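Local coordinates for protein purine nucleoside phosphorylase (Schistosoma mansoni, PDB 6BFV) that probably catalyses the reversible phosphorolysis of purine nucleosides such as inosine and guanosine, releasing the free base and ribose 1-phosphate, at residues S35-L40 and T116-G121; V132-H137 and A239-A244; P200-P205 and V219-V224. One frame throughout, in Å; residues are numbered along the deposited sequence.

Interaction 1: S35-L40 and T116-G121. With DJP (5-fluoropyrimidin-2-ol), chain G.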
loop_
_atom_site.group_PDB
_atom_site.type_symbol
_atom_site.label_atom_id
_atom_site.label_comp_id
_atom_site.label_asym_id
_atom_site.label_seq_id
_atom_site.Cartn_x
_atom_site.Cartn_y
_atom_site.Cartn_z
ATOM N N SER A 35 -7.412 -21.161 9.974
ATOM C CA SER A 35 -7.809 -21.171 11.380
ATOM C C SER A 35 -9.067 -22.018 11.590
ATOM O O SER A 35 -10.055 -21.884 10.859
ATOM C CB SER A 35 -8.024 -19.736 11.884
ATOM O OG SER A 35 -8.968 -19.035 11.087
ATOM N N GLY A 36 -9.015 -22.904 12.592
ATOM C CA GLY A 36 -10.061 -23.884 12.833
ATOM C C GLY A 36 -10.115 -25.032 11.846
ATOM O O GLY A 36 -11.034 -25.850 11.927
ATOM N N LEU A 37 -9.136 -25.148 10.939
ATOM C CA LEU A 37 -9.178 -26.123 9.848
ATOM C C LEU A 37 -7.984 -27.065 9.864
ATOM O O LEU A 37 -7.650 -27.642 8.820
ATOM C CB LEU A 37 -9.232 -25.400 8.495
ATOM C CG LEU A 37 -10.269 -24.295 8.366
ATOM C CD1 LEU A 37 -9.987 -23.455 7.097
ATOM C CD2 LEU A 37 -11.724 -24.885 8.382
ATOM N N GLY A 38 -7.311 -27.208 11.004
ATOM C CA GLY A 38 -6.064 -27.952 11.049
ATOM C C GLY A 38 -6.206 -29.355 11.608
ATOM O O GLY A 38 -5.206 -29.993 11.940
ATOM N N LYS A 39 -7.437 -29.851 11.708
ATOM C CA LYS A 39 -7.649 -31.138 12.348
ATOM C C LYS A 39 -6.862 -32.233 11.647
ATOM O O LYS A 39 -6.446 -33.205 12.279
ATOM C CB LYS A 39 -9.141 -31.465 12.360
ATOM C CG LYS A 39 -9.512 -32.578 13.297
ATOM C CD LYS A 39 -10.908 -33.102 12.991
ATOM C CE LYS A 39 -11.099 -34.515 13.503
ATOM N NZ LYS A 39 -11.927 -35.335 12.558
ATOM N N LEU A 40 -6.636 -32.093 10.348
ATOM C CA LEU A 40 -5.910 -33.125 9.630
ATOM C C LEU A 40 -4.529 -33.369 10.236
ATOM O O LEU A 40 -4.045 -34.510 10.239
ATOM C CB LEU A 40 -5.803 -32.728 8.161
ATOM C CG LEU A 40 -5.049 -33.687 7.249
ATOM C CD1 LEU A 40 -5.800 -34.999 7.133
ATOM C CD2 LEU A 40 -4.849 -33.055 5.879
ATOM N N THR A 116 -5.114 -23.863 2.822
ATOM C CA THR A 116 -6.509 -23.482 3.040
ATOM C C THR A 116 -6.567 -22.188 3.875
ATOM O O THR A 116 -5.628 -21.843 4.599
ATOM C CB THR A 116 -7.305 -24.614 3.726
ATOM O OG1 THR A 116 -6.786 -24.857 5.032
ATOM C CG2 THR A 116 -7.271 -25.961 2.949
ATOM N N ASN A 117 -7.660 -21.443 3.731
ATOM C CA ASN A 117 -7.868 -20.219 4.488
ATOM C C ASN A 117 -9.362 -19.938 4.587
ATOM O O ASN A 117 -10.195 -20.612 3.960
ATOM C CB ASN A 117 -7.152 -18.990 3.875
ATOM C CG ASN A 117 -7.608 -18.670 2.449
ATOM O OD1 ASN A 117 -8.773 -18.358 2.212
ATOM N ND2 ASN A 117 -6.658 -18.671 1.496
ATOM N N LEU A 118 -9.683 -18.930 5.394
ATOM C CA LEU A 118 -11.034 -18.386 5.521
ATOM C C LEU A 118 -11.106 -17.042 4.795
ATOM O O LEU A 118 -10.195 -16.208 4.933
ATOM C CB LEU A 118 -11.417 -18.177 7.000
ATOM C CG LEU A 118 -11.363 -19.379 7.961
ATOM C CD1 LEU A 118 -11.575 -19.008 9.443
ATOM C CD2 LEU A 118 -12.385 -20.338 7.579
ATOM N N ALA A 119 -12.207 -16.790 4.087
ATOM C CA ALA A 119 -12.305 -15.578 3.271
ATOM C C ALA A 119 -13.728 -15.021 3.274
ATOM O O ALA A 119 -14.681 -15.702 3.650
ATOM C CB ALA A 119 -11.849 -15.862 1.836
ATOM N N GLY A 120 -13.866 -13.754 2.880
ATOM C CA GLY A 120 -15.191 -13.157 2.687
ATOM C C GLY A 120 -15.584 -13.310 1.223
ATOM O O GLY A 120 -14.739 -13.203 0.332
ATOM N N GLY A 121 -16.868 -13.548 0.970
ATOM C CA GLY A 121 -17.358 -13.649 -0.420
ATOM C C GLY A 121 -17.748 -12.299 -0.997
ATOM O O GLY A 121 -18.401 -11.491 -0.338
HETATM C C3 DJP G . -13.266 -11.512 5.585
HETATM C C2 DJP G . -14.568 -13.391 6.261
HETATM C C1 DJP G . -12.159 -13.505 6.531
HETATM O O DJP G . -15.823 -13.970 6.396
HETATM N N DJP G . -13.436 -14.079 6.675
HETATM N N1 DJP G . -14.487 -12.064 5.696
HETATM C C DJP G . -12.114 -12.231 5.983
HETATM F F DJP G . -10.908 -11.644 5.838
#
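L37 and L118 hold this contact together: CD1 of L37 rests 4.0 Å from CD2 of L118, where a branch of the loop 35-40 meets a branch of the strand 116-121. The first torsion of L37 sets CG opposite the carbonyl carbon (chi1 -49°), which sends the side chain down onto the strand. The same methyl, L37 CD1, also lies 4.1 Å from T116 OG1 and 4.2 Å from N117 O, so the leucine spans three consecutive strand residues. L37 and T116 form the buried side. T116 OG1 is not left wanting in this apolar setting, since G34 N and the modified cysteine at position 33 both hydrogen-bond to it.

S35 is the solvent side, exposed, yet its OG is pressed to 3.1 Å from L118 CD1, the second branch of that leucine. S35 O adds a 3.5 Å approach to that same CD1. The segments share no hydrogen bond; each approach involves a side chain, twice against a backbone carbonyl oxygen. S35 belongs to the glycine-rich GSGLG loop, which in relatives of this family cradles the phosphate. Further along the strand the backbone forms one wall of the pocket that holds the fluoropyrimidinol: G120 CA is 3.3 Å from its N1, while the ligand's O makes a weak 3.4 Å hydrogen bond to A119 O.

N117 turns its side chain away from the loop, where its amide bonds to T223 and S241. Helix 259-283 lies against the leucines, with A266 and L273 touching L37 and V262 touching L118. L242 of strand 236-246, the parallel neighbour of strand 112-121, meets both leucines, and on the other flank T116 bonds through its backbone to I32, just past strand 29-31.

Interaction 2: V132-H137 and A239-A244; sequences VLIKGH and AVSLIA. With DJP (5-fluoropyrimidin-2-ol), chain G.
Two neighbouring strands of the central mixed sheet run antiparallel here, V132 paired with S241 and L133 with V240. The first is a hydrogen-bonded pair, closed from both sides: V132 N gives to S241 O at 2.9 Å, in the carbonyl plane though bent at the hydrogen (149°), and S241 N gives to V132 O at 3.0 Å, tilted from the plane. L133 and V240 form the non-hydrogen-bonded pair. The next link, I134 N to A239 O at 3.0 Å, is almost straight (173°). Beyond it the strands part, with 133° between their directions, and a water takes over, accepting from A239 N and lying 2.8 Å from I134 O.

This sheet is the core of the phosphorylase fold, and strand 236-246 sits in it between strands 112-121 and 131-139. On one face L133 CD2 and V240 CG2 lie side by side, 3.9 Å apart, with W276 and F277 of helix 259-283 against the valine. On the other, V132 CG2 crosses the end of I243, and V218 touches both. There too I134 stretches its CD1 to 3.6 Å from S241 OG, whose polar partner is N117 OD1. At the far end of strand 236-246, A244 CB comes within 3.4 Å of the O of the bound fluoropyrimidinol, while H137 O, on the partner strand, receives a hydrogen bond from S204 of the second subunit.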
loop_
_atom_site.group_PDB
_atom_site.type_symbol
_atom_site.label_atom_id
_atom_site.label_comp_id
_atom_site.label_asym_id
_atom_site.label_seq_id
_atom_site.Cartn_x
_atom_site.Cartn_y
_atom_site.Cartn_z
ATOM N N VAL A 132 -13.874 -22.229 -2.648
ATOM C CA VAL A 132 -13.401 -21.547 -3.851
ATOM C C VAL A 132 -11.960 -21.998 -4.120
ATOM O O VAL A 132 -11.053 -21.718 -3.323
ATOM C CB VAL A 132 -13.490 -20.015 -3.702
ATOM C CG1 VAL A 132 -13.080 -19.284 -4.972
ATOM C CG2 VAL A 132 -14.887 -19.609 -3.363
ATOM N N LEU A 133 -11.752 -22.715 -5.231
ATOM C CA LEU A 133 -10.416 -22.999 -5.756
ATOM C C LEU A 133 -9.801 -21.721 -6.322
ATOM O O LEU A 133 -10.311 -21.188 -7.301
ATOM C CB LEU A 133 -10.527 -24.057 -6.873
ATOM C CG LEU A 133 -11.269 -25.356 -6.506
ATOM C CD1 LEU A 133 -11.544 -26.245 -7.683
ATOM C CD2 LEU A 133 -10.459 -26.130 -5.469
ATOM N N ILE A 134 -8.711 -21.215 -5.739
ATOM C CA ILE A 134 -8.151 -19.943 -6.192
ATOM C C ILE A 134 -7.407 -20.161 -7.512
ATOM O O ILE A 134 -6.539 -21.044 -7.617
ATOM C CB ILE A 134 -7.240 -19.338 -5.107
ATOM C CG1 ILE A 134 -8.021 -19.171 -3.780
ATOM C CG2 ILE A 134 -6.692 -18.033 -5.577
ATOM C CD1 ILE A 134 -7.233 -18.699 -2.620
ATOM N N LYS A 135 -7.726 -19.335 -8.518
ATOM C CA LYS A 135 -7.073 -19.396 -9.824
ATOM C C LYS A 135 -6.243 -18.158 -10.196
ATOM O O LYS A 135 -5.589 -18.182 -11.253
ATOM C CB LYS A 135 -8.123 -19.620 -10.923
ATOM C CG LYS A 135 -9.203 -18.551 -10.999
ATOM C CD LYS A 135 -10.310 -19.002 -11.999
ATOM C CE LYS A 135 -11.430 -17.964 -12.174
ATOM N NZ LYS A 135 -10.818 -16.647 -12.570
ATOM N N GLY A 136 -6.263 -17.105 -9.375
ATOM C CA GLY A 136 -5.427 -15.923 -9.548
ATOM C C GLY A 136 -5.692 -14.979 -8.381
ATOM O O GLY A 136 -6.529 -15.251 -7.510
ATOM N N HIS A 137 -4.933 -13.882 -8.318
ATOM C CA HIS A 137 -5.112 -12.977 -7.184
ATOM C C HIS A 137 -4.887 -11.528 -7.591
ATOM O O HIS A 137 -4.328 -11.227 -8.660
ATOM C CB HIS A 137 -4.195 -13.354 -6.003
ATOM C CG HIS A 137 -2.718 -13.196 -6.268
ATOM N ND1 HIS A 137 -1.826 -14.230 -6.110
ATOM C CD2 HIS A 137 -1.984 -12.127 -6.671
ATOM C CE1 HIS A 137 -0.607 -13.811 -6.396
ATOM N NE2 HIS A 137 -0.670 -12.531 -6.721
ATOM N N ALA A 239 -4.565 -23.740 -3.552
ATOM C CA ALA A 239 -5.075 -22.894 -2.472
ATOM C C ALA A 239 -6.596 -22.901 -2.502
ATOM O O ALA A 239 -7.179 -22.687 -3.569
ATOM C CB ALA A 239 -4.581 -21.445 -2.623
ATOM N N VAL A 240 -7.244 -23.143 -1.342
ATOM C CA VAL A 240 -8.703 -23.246 -1.251
ATOM C C VAL A 240 -9.222 -22.311 -0.150
ATOM O O VAL A 240 -8.753 -22.356 0.999
ATOM C CB VAL A 240 -9.144 -24.700 -0.997
ATOM C CG1 VAL A 240 -10.664 -24.795 -0.967
ATOM C CG2 VAL A 240 -8.593 -25.629 -2.113
ATOM N N SER A 241 -10.166 -21.441 -0.502
ATOM C CA SER A 241 -10.792 -20.546 0.470
ATOM C C SER A 241 -12.114 -21.174 0.884
ATOM O O SER A 241 -12.874 -21.655 0.034
ATOM C CB SER A 241 -11.101 -19.139 -0.064
ATOM O OG SER A 241 -9.968 -18.354 -0.297
ATOM N N LEU A 242 -12.367 -21.181 2.190
ATOM C CA LEU A 242 -13.697 -21.397 2.742
ATOM C C LEU A 242 -14.389 -20.052 2.960
ATOM O O LEU A 242 -13.885 -19.208 3.715
ATOM C CB LEU A 242 -13.605 -22.164 4.056
ATOM C CG LEU A 242 -14.914 -22.269 4.835
ATOM C CD1 LEU A 242 -16.032 -23.030 4.085
ATOM C CD2 LEU A 242 -14.610 -22.933 6.152
ATOM N N ILE A 243 -15.540 -19.866 2.305
ATOM C CA ILE A 243 -16.359 -18.648 2.410
ATOM C C ILE A 243 -17.112 -18.647 3.733
ATOM O O ILE A 243 -17.875 -19.575 4.034
ATOM C CB ILE A 243 -17.351 -18.551 1.239
ATOM C CG1 ILE A 243 -16.610 -18.482 -0.099
ATOM C CG2 ILE A 243 -18.278 -17.359 1.390
ATOM C CD1 ILE A 243 -15.521 -17.488 -0.141
ATOM N N ALA A 244 -16.912 -17.607 4.520
ATOM C CA ALA A 244 -17.615 -17.474 5.792
ATOM C C ALA A 244 -18.701 -16.392 5.812
ATOM O O ALA A 244 -19.438 -16.312 6.797
ATOM C CB ALA A 244 -16.625 -17.197 6.920
HETATM C C3 DJP G . -13.266 -11.512 5.585
HETATM C C2 DJP G . -14.568 -13.391 6.261
HETATM C C1 DJP G . -12.159 -13.505 6.531
HETATM O O DJP G . -15.823 -13.970 6.396
HETATM N N DJP G . -13.436 -14.079 6.675
HETATM N N1 DJP G . -14.487 -12.064 5.696
HETATM C C DJP G . -12.114 -12.231 5.983
HETATM F F DJP G . -10.908 -11.644 5.838
HETATM O O HOH W 1 -5.383 -23.222 -6.253
#

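Interaction 3: P200-P205 and V219-V224; sequences PTYESP and VGMSTV. With DJP (5-fluoropyrimidin-2-ol), chain G; DMS (dimethyl sulfoxide), chain D.
E203 owes its reach to two torsions: chi1 of 62° tucks CG between the backbone N and the carbonyl carbon, and a bend at chi2 (-89°) swings the carboxylate across V219. M221 takes a straighter course, CG anti to the carbonyl carbon (chi1 -49°) and the chain beyond extended, so that its methyl arrives at the loop 200-205 from the strand side. E203 CD comes to 3.6 Å from V219 CG1, the two side chains crossing at a slant. M221 CE lands 3.4 Å from P200 O and 3.6 Å from T201 O, and meets the Y202 ring obliquely at CD1, 4.1 Å away. No hydrogen bond joins the two segments.

Together these residues line what is, by family, probably the nucleoside pocket, occupied by the fluoropyrimidinol and a dimethyl sulfoxide. The E203 carboxylate lies against the C3 and N1 side of the fluoropyrimidinol, OE1 2.9 Å from C3, and OE2 is hydrogen-bonded to S247, which steadies the group; a glutamate facing the base is a feature of trimeric phosphorylases of this family. Y202 presents its ring edge to the fluoropyrimidinol, with CD1 3.5 Å from C3, and its OH donates a 2.6 Å hydrogen bond to the dimethyl sulfoxide O. M221 CE touches both molecules, 3.6 Å from the ligand's F and against methyl C2 of the dimethyl sulfoxide. That solvent molecule probably marks the region where the sugar would lie.

The wall is completed at a trimer interface: F161 of the third subunit packs on Y202 and M221, and N147 of the third subunit bonds to T201. At the end of the loop S204 is the N-cap of helix 205-213, its hydroxyl capping a backbone N just inside the helix.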
loop_
_atom_site.group_PDB
_atom_site.type_symbol
_atom_site.label_atom_id
_atom_site.label_comp_id
_atom_site.label_asym_id
_atom_site.label_seq_id
_atom_site.Cartn_x
_atom_site.Cartn_y
_atom_site.Cartn_z
ATOM N N PRO A 200 -5.681 -5.832 9.819
ATOM C CA PRO A 200 -6.584 -6.878 10.320
ATOM C C PRO A 200 -8.066 -6.511 10.402
ATOM O O PRO A 200 -8.827 -7.379 10.821
ATOM C CB PRO A 200 -6.073 -7.120 11.733
ATOM C CG PRO A 200 -5.719 -5.743 12.214
ATOM C CD PRO A 200 -5.140 -5.043 10.926
ATOM N N THR A 201 -8.465 -5.273 10.085
ATOM C CA THR A 201 -9.888 -4.968 10.010
ATOM C C THR A 201 -10.553 -5.749 8.873
ATOM O O THR A 201 -10.009 -5.878 7.768
ATOM C CB THR A 201 -10.097 -3.453 9.798
ATOM O OG1 THR A 201 -9.332 -2.976 8.676
ATOM C CG2 THR A 201 -9.683 -2.683 11.018
ATOM N N TYR A 202 -11.772 -6.222 9.119
ATOM C CA TYR A 202 -12.542 -6.797 8.021
ATOM C C TYR A 202 -12.743 -5.771 6.902
ATOM O O TYR A 202 -12.812 -4.564 7.129
ATOM C CB TYR A 202 -13.905 -7.318 8.532
ATOM C CG TYR A 202 -13.781 -8.628 9.295
ATOM C CD1 TYR A 202 -13.403 -9.797 8.649
ATOM C CD2 TYR A 202 -14.018 -8.691 10.647
ATOM C CE1 TYR A 202 -13.256 -11.003 9.355
ATOM C CE2 TYR A 202 -13.890 -9.872 11.359
ATOM C CZ TYR A 202 -13.509 -11.024 10.709
ATOM O OH TYR A 202 -13.367 -12.179 11.426
ATOM N N GLU A 203 -12.840 -6.266 5.675
ATOM C CA GLU A 203 -13.240 -5.429 4.550
ATOM C C GLU A 203 -14.458 -4.579 4.924
ATOM O O GLU A 203 -15.439 -5.088 5.477
ATOM C CB GLU A 203 -13.553 -6.324 3.334
ATOM C CG GLU A 203 -14.770 -7.353 3.520
ATOM C CD GLU A 203 -14.336 -8.704 4.092
ATOM O OE1 GLU A 203 -13.199 -8.827 4.607
ATOM O OE2 GLU A 203 -15.129 -9.661 4.019
ATOM N N SER A 204 -14.374 -3.257 4.680
ATOM C CA SER A 204 -15.508 -2.372 4.986
ATOM C C SER A 204 -16.617 -2.540 3.944
ATOM O O SER A 204 -16.376 -3.085 2.868
ATOM C CB SER A 204 -15.035 -0.927 5.012
ATOM O OG SER A 204 -14.930 -0.386 3.694
ATOM N N PRO A 205 -17.842 -2.073 4.224
ATOM C CA PRO A 205 -18.910 -2.224 3.211
ATOM C C PRO A 205 -18.524 -1.586 1.878
ATOM O O PRO A 205 -18.742 -2.193 0.816
ATOM C CB PRO A 205 -20.120 -1.536 3.870
ATOM C CG PRO A 205 -19.872 -1.630 5.327
ATOM C CD PRO A 205 -18.366 -1.530 5.486
ATOM N N VAL A 219 -12.233 -12.244 -0.699
ATOM C CA VAL A 219 -11.212 -11.398 -0.069
ATOM C C VAL A 219 -10.760 -12.012 1.274
ATOM O O VAL A 219 -11.577 -12.542 2.028
ATOM C CB VAL A 219 -11.761 -9.956 0.111
ATOM C CG1 VAL A 219 -13.079 -9.940 0.950
ATOM C CG2 VAL A 219 -10.723 -9.052 0.673
ATOM N N GLY A 220 -9.471 -11.884 1.600
ATOM C CA GLY A 220 -8.943 -12.321 2.888
ATOM C C GLY A 220 -7.581 -11.720 3.190
ATOM O O GLY A 220 -7.037 -10.913 2.424
ATOM N N MET A 221 -7.004 -12.169 4.313
ATOM C CA MET A 221 -5.830 -11.513 4.887
ATOM C C MET A 221 -4.587 -12.410 4.909
ATOM O O MET A 221 -3.667 -12.151 5.688
ATOM C CB MET A 221 -6.157 -11.039 6.314
ATOM C CG MET A 221 -7.438 -10.255 6.474
ATOM S SD MET A 221 -7.702 -9.963 8.254
ATOM C CE MET A 221 -9.377 -9.402 8.178
ATOM N N SER A 222 -4.534 -13.470 4.098
ATOM C CA SER A 222 -3.418 -14.420 4.139
ATOM C C SER A 222 -3.141 -14.958 2.724
ATOM O O SER A 222 -3.630 -14.426 1.718
ATOM C CB SER A 222 -3.742 -15.562 5.111
ATOM O OG SER A 222 -4.626 -16.503 4.487
ATOM N N THR A 223 -2.293 -15.997 2.665
ATOM C CA THR A 223 -2.114 -16.911 1.532
ATOM C C THR A 223 -1.266 -16.338 0.382
ATOM O O THR A 223 -0.323 -17.005 -0.090
ATOM C CB THR A 223 -3.481 -17.399 1.042
ATOM O OG1 THR A 223 -4.111 -18.149 2.090
ATOM C CG2 THR A 223 -3.345 -18.326 -0.213
ATOM N N VAL A 224 -1.544 -15.110 -0.071
ATOM C CA VAL A 224 -0.763 -14.538 -1.198
ATOM C C VAL A 224 0.720 -14.452 -0.877
ATOM O O VAL A 224 1.553 -14.714 -1.773
ATOM C CB VAL A 224 -1.384 -13.198 -1.633
ATOM C CG1 VAL A 224 -0.513 -12.485 -2.564
ATOM C CG2 VAL A 224 -2.767 -13.389 -2.343
HETATM C C3 DJP G . -13.266 -11.512 5.585
HETATM C C2 DJP G . -14.568 -13.391 6.261
HETATM C C1 DJP G . -12.159 -13.505 6.531
HETATM O O DJP G . -15.823 -13.970 6.396
HETATM N N DJP G . -13.436 -14.079 6.675
HETATM N N1 DJP G . -14.487 -12.064 5.696
HETATM C C DJP G . -12.114 -12.231 5.983
HETATM F F DJP G . -10.908 -11.644 5.838
HETATM S S DMS D . -10.406 -14.207 10.339
HETATM O O DMS D . -11.876 -14.145 10.619
HETATM C C1 DMS D . -10.002 -15.371 9.036
HETATM C C2 DMS D . -9.997 -12.691 9.431
#

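From the N terminus, interaction 1 comes first, bringing the loop after strand 29-31 back onto strand 112-121 across 75 intervening residues. Only after it has closed does interaction 2 open, in the very next strand; its 101-residue loop ends when strand 236-246 returns beside strand 131-139. Interaction 3 is nested inside that loop, a short closure around helix 205-213. No two loops cross. Strand 112-121 lies between strands 236-246 and 218-220 in the sheet, so residues 116-121 bridge the other two contacts, through N117 O to L242 N and G120 N to V219 O. At the fluoropyrimidinol, interactions 1 and 2 both approach its O, while interaction 3 meets the C3 and fluorine side.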